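Local coordinates for Non-structural protein 9 (Avian infectious bronchitis virus, PDB 5C94), which forms a homodimer and binds RNA, probably as part of the coronavirus replicase machinery, at residues P74-G79 against L91-N96. Numbering follows the deposited sequence.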
ATOM      1  N   PRO A  74     -13.140 -10.490  -7.458  1.00 25.74           N
ATOM      2  CA  PRO A  74     -13.660  -9.632  -8.536  1.00 20.42           C
ATOM      3  C   PRO A  74     -12.839  -8.333  -8.650  1.00 26.04           C
ATOM      4  O   PRO A  74     -12.258  -7.901  -7.662  1.00 18.86           O
ATOM      5  CB  PRO A  74     -15.095  -9.347  -8.099  1.00 15.36           C
ATOM      6  CG  PRO A  74     -15.412 -10.466  -7.069  1.00 16.29           C
ATOM      7  CD  PRO A  74     -14.127 -10.721  -6.383  1.00 15.13           C
ATOM      8  N   PRO A  75     -12.799  -7.718  -9.840  1.00 23.73           N
ATOM      9  CA  PRO A  75     -11.893  -6.590 -10.058  1.00 25.75           C
ATOM     10  C   PRO A  75     -12.415  -5.237  -9.532  1.00 29.65           C
ATOM     11  O   PRO A  75     -13.621  -5.014  -9.563  1.00 25.62           O
ATOM     12  CB  PRO A  75     -11.773  -6.556 -11.585  1.00 19.67           C
ATOM     13  CG  PRO A  75     -13.159  -6.975 -12.041  1.00 15.87           C
ATOM     14  CD  PRO A  75     -13.540  -8.080 -11.070  1.00 14.84           C
ATOM     15  N   CYS A  76     -11.503  -4.383  -9.047  1.00 28.49           N
ATOM     16  CA  CYS A  76     -11.727  -2.943  -8.854  1.00 25.93           C
ATOM     17  C   CYS A  76     -11.536  -2.297 -10.208  1.00 26.10           C
ATOM     18  O   CYS A  76     -10.750  -2.816 -11.004  1.00 28.81           O
ATOM     19  CB  CYS A  76     -10.678  -2.302  -7.950  1.00 27.30           C
ATOM     20  SG  CYS A  76     -10.143  -3.177  -6.528  1.00 44.70           S
ATOM     21  N   LYS A  77     -12.130  -1.138 -10.473  1.00 20.77           N
ATOM     22  CA  LYS A  77     -11.694  -0.439 -11.668  1.00 29.83           C
ATOM     23  C   LYS A  77     -11.124   0.938 -11.367  1.00 21.06           C
ATOM     24  O   LYS A  77     -11.505   1.577 -10.411  1.00 27.27           O
ATOM     25  CB  LYS A  77     -12.829  -0.358 -12.691  1.00 32.61           C
ATOM     26  CG  LYS A  77     -14.175  -0.142 -12.139  1.00 29.41           C
ATOM     27  CD  LYS A  77     -15.166   0.029 -13.281  1.00 33.93           C
ATOM     28  CE  LYS A  77     -16.555   0.360 -12.753  1.00 44.35           C
ATOM     29  NZ  LYS A  77     -17.052  -0.687 -11.801  1.00 47.36           N
ATOM     30  N   PHE A  78     -10.185   1.368 -12.196  1.00 17.49           N
ATOM     31  CA  PHE A  78      -9.542   2.666 -12.035  1.00 24.53           C
ATOM     32  C   PHE A  78      -9.348   3.339 -13.385  1.00 28.51           C
ATOM     33  O   PHE A  78      -9.241   2.663 -14.408  1.00 28.15           O
ATOM     34  CB  PHE A  78      -8.169   2.531 -11.363  1.00 21.35           C
ATOM     35  CG  PHE A  78      -8.204   1.952  -9.977  1.00 26.52           C
ATOM     36  CD1 PHE A  78      -8.581   2.732  -8.890  1.00 38.10           C
ATOM     37  CD2 PHE A  78      -7.803   0.647  -9.752  1.00 29.46           C
ATOM     38  CE1 PHE A  78      -8.584   2.214  -7.596  1.00 31.31           C
ATOM     39  CE2 PHE A  78      -7.805   0.118  -8.469  1.00 33.87           C
ATOM     40  CZ  PHE A  78      -8.195   0.906  -7.390  1.00 31.05           C
ATOM     41  N   GLY A  79      -9.283   4.668 -13.389  1.00 27.67           N
ATOM     42  CA  GLY A  79      -8.716   5.370 -14.525  1.00 30.00           C
ATOM     43  C   GLY A  79      -7.242   5.624 -14.225  1.00 24.50           C
ATOM     44  O   GLY A  79      -6.917   6.294 -13.246  1.00 20.44           O
ATOM     45  N   LEU A  91      -8.322  -4.033 -11.852  1.00 16.73           N
ATOM     46  CA  LEU A  91      -7.309  -4.513 -10.926  1.00 17.14           C
ATOM     47  C   LEU A  91      -7.907  -5.658 -10.110  1.00 27.25           C
ATOM     48  O   LEU A  91      -8.932  -5.488  -9.430  1.00 22.97           O
ATOM     49  CB  LEU A  91      -6.818  -3.372 -10.039  1.00 20.80           C
ATOM     50  CG  LEU A  91      -5.716  -3.517  -8.974  1.00 27.82           C
ATOM     51  CD1 LEU A  91      -6.315  -3.951  -7.681  1.00 28.96           C
ATOM     52  CD2 LEU A  91      -4.621  -4.465  -9.365  1.00 26.07           C
ATOM     53  N   TYR A  92      -7.282  -6.827 -10.231  1.00 13.65           N
ATOM     54  CA  TYR A  92      -7.738  -8.032  -9.567  1.00 12.39           C
ATOM     55  C   TYR A  92      -6.726  -8.447  -8.530  1.00 15.87           C
ATOM     56  O   TYR A  92      -5.580  -8.736  -8.879  1.00 22.46           O
ATOM     57  CB  TYR A  92      -7.896  -9.210 -10.538  1.00 20.54           C
ATOM     58  CG  TYR A  92      -8.718  -9.025 -11.789  1.00 21.83           C
ATOM     59  CD1 TYR A  92      -8.231  -8.307 -12.885  1.00 11.51           C
ATOM     60  CD2 TYR A  92      -9.958  -9.633 -11.894  1.00 20.33           C
ATOM     61  CE1 TYR A  92      -8.991  -8.175 -14.036  1.00 15.26           C
ATOM     62  CE2 TYR A  92     -10.716  -9.518 -13.022  1.00 21.81           C
ATOM     63  CZ  TYR A  92     -10.239  -8.796 -14.088  1.00 26.67           C
ATOM     64  OH  TYR A  92     -11.033  -8.724 -15.199  1.00 20.33           O
ATOM     65  N   PHE A  93      -7.131  -8.513  -7.275  1.00 15.49           N
ATOM     66  CA  PHE A  93      -6.259  -9.097  -6.277  1.00 20.45           C
ATOM     67  C   PHE A  93      -6.421 -10.591  -6.348  1.00 23.97           C
ATOM     68  O   PHE A  93      -7.461 -11.111  -6.739  1.00 21.16           O
ATOM     69  CB  PHE A  93      -6.567  -8.589  -4.871  1.00 16.39           C
ATOM     70  CG  PHE A  93      -6.226  -7.147  -4.668  1.00 17.96           C
ATOM     71  CD1 PHE A  93      -4.899  -6.739  -4.581  1.00 13.84           C
ATOM     72  CD2 PHE A  93      -7.233  -6.193  -4.589  1.00 15.86           C
ATOM     73  CE1 PHE A  93      -4.582  -5.404  -4.397  1.00 21.22           C
ATOM     74  CE2 PHE A  93      -6.932  -4.855  -4.403  1.00 15.71           C
ATOM     75  CZ  PHE A  93      -5.604  -4.455  -4.310  1.00 18.44           C
ATOM     76  N   ILE A  94      -5.365 -11.277  -5.972  1.00 23.05           N
ATOM     77  CA  ILE A  94      -5.361 -12.711  -5.957  1.00 25.47           C
ATOM     78  C   ILE A  94      -6.062 -13.237  -4.691  1.00 23.19           C
ATOM     79  O   ILE A  94      -5.937 -12.648  -3.618  1.00 28.60           O
ATOM     80  CB  ILE A  94      -3.908 -13.173  -6.089  1.00 23.59           C
ATOM     81  CG1 ILE A  94      -3.533 -13.051  -7.569  1.00 23.56           C
ATOM     82  CG2 ILE A  94      -3.690 -14.569  -5.520  1.00 12.91           C
ATOM     83  CD1 ILE A  94      -2.104 -13.087  -7.834  1.00 24.86           C
ATOM     84  N   LYS A  95      -6.835 -14.310  -4.844  1.00 25.47           N
ATOM     85  CA  LYS A  95      -7.621 -14.883  -3.760  1.00 27.56           C
ATOM     86  C   LYS A  95      -6.768 -15.026  -2.513  1.00 32.83           C
ATOM     87  O   LYS A  95      -5.672 -15.601  -2.581  1.00 31.49           O
ATOM     88  CB  LYS A  95      -8.184 -16.248  -4.161  1.00 40.78           C
ATOM     89  CG  LYS A  95      -9.672 -16.433  -3.906  1.00 44.86           C
ATOM     90  CD  LYS A  95     -10.480 -15.696  -4.969  1.00 52.20           C
ATOM     91  CE  LYS A  95     -11.956 -16.075  -4.958  1.00 52.79           C
ATOM     92  NZ  LYS A  95     -12.750 -15.230  -5.908  1.00 52.29           N
ATOM     93  N   ASN A  96      -7.262 -14.463  -1.404  1.00 25.58           N
ATOM     94  CA  ASN A  96      -6.652 -14.602  -0.074  1.00 30.44           C
ATOM     95  C   ASN A  96      -5.367 -13.824   0.148  1.00 28.59           C
ATOM     96  O   ASN A  96      -4.587 -14.154   1.037  1.00 32.20           O
ATOM     97  CB  ASN A  96      -6.377 -16.072   0.247  1.00 26.98           C
ATOM     98  CG  ASN A  96      -7.620 -16.926   0.144  1.00 37.57           C
ATOM     99  OD1 ASN A  96      -7.594 -18.011  -0.447  1.00 45.37           O
ATOM    100  ND2 ASN A  96      -8.730 -16.427   0.696  1.00 24.92           N
TER
HETATM  101  O   HOH W   1      -9.668  -7.571  -6.624  1.00 30.00           O
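Cys76 and Leu91 satisfy each other's backbone as an antiparallel hydrogen-bonded pair. Leu91 N gives a nearly straight bond to Cys76 O (2.8 Å, 174° at the hydrogen), whereas the return bond from Cys76 N to Leu91 O, also 2.8 Å, is more bent at 146°. Leu91 O additionally receives a CA-H...O contact from Pro75 CA at 3.2 Å. Two residues further along each chain, where the two chains have moved apart, a water takes over: Phe93 N donates to it and it donates to Pro74 O, each at 2.8 Å, so the proline carbonyl and the Phe93 amide are joined indirectly. These bonds tie the open ends of the hairpin formed by strands 76-82 and 85-93, within the antiparallel, barrel-like nsp9 fold. Pro75 lays CB over one face of the Tyr92 ring in a CH-pi contact, 3.6 Å from the centroid, while Tyr92 OH is hydrogen-bonded to Asn52 O and Leu55 N. Cys76 SG, anti to its own carbonyl carbon (chi1 -41°), meets Leu91 CD1 at 4.1 Å and the Phe93 ring obliquely. Leu91 CB meets the edge of the Phe78 ring in its plane. Leu106 of helix 99-109 packs on both phenylalanines, and Pro2 of the second subunit touches Cys76 and Phe93.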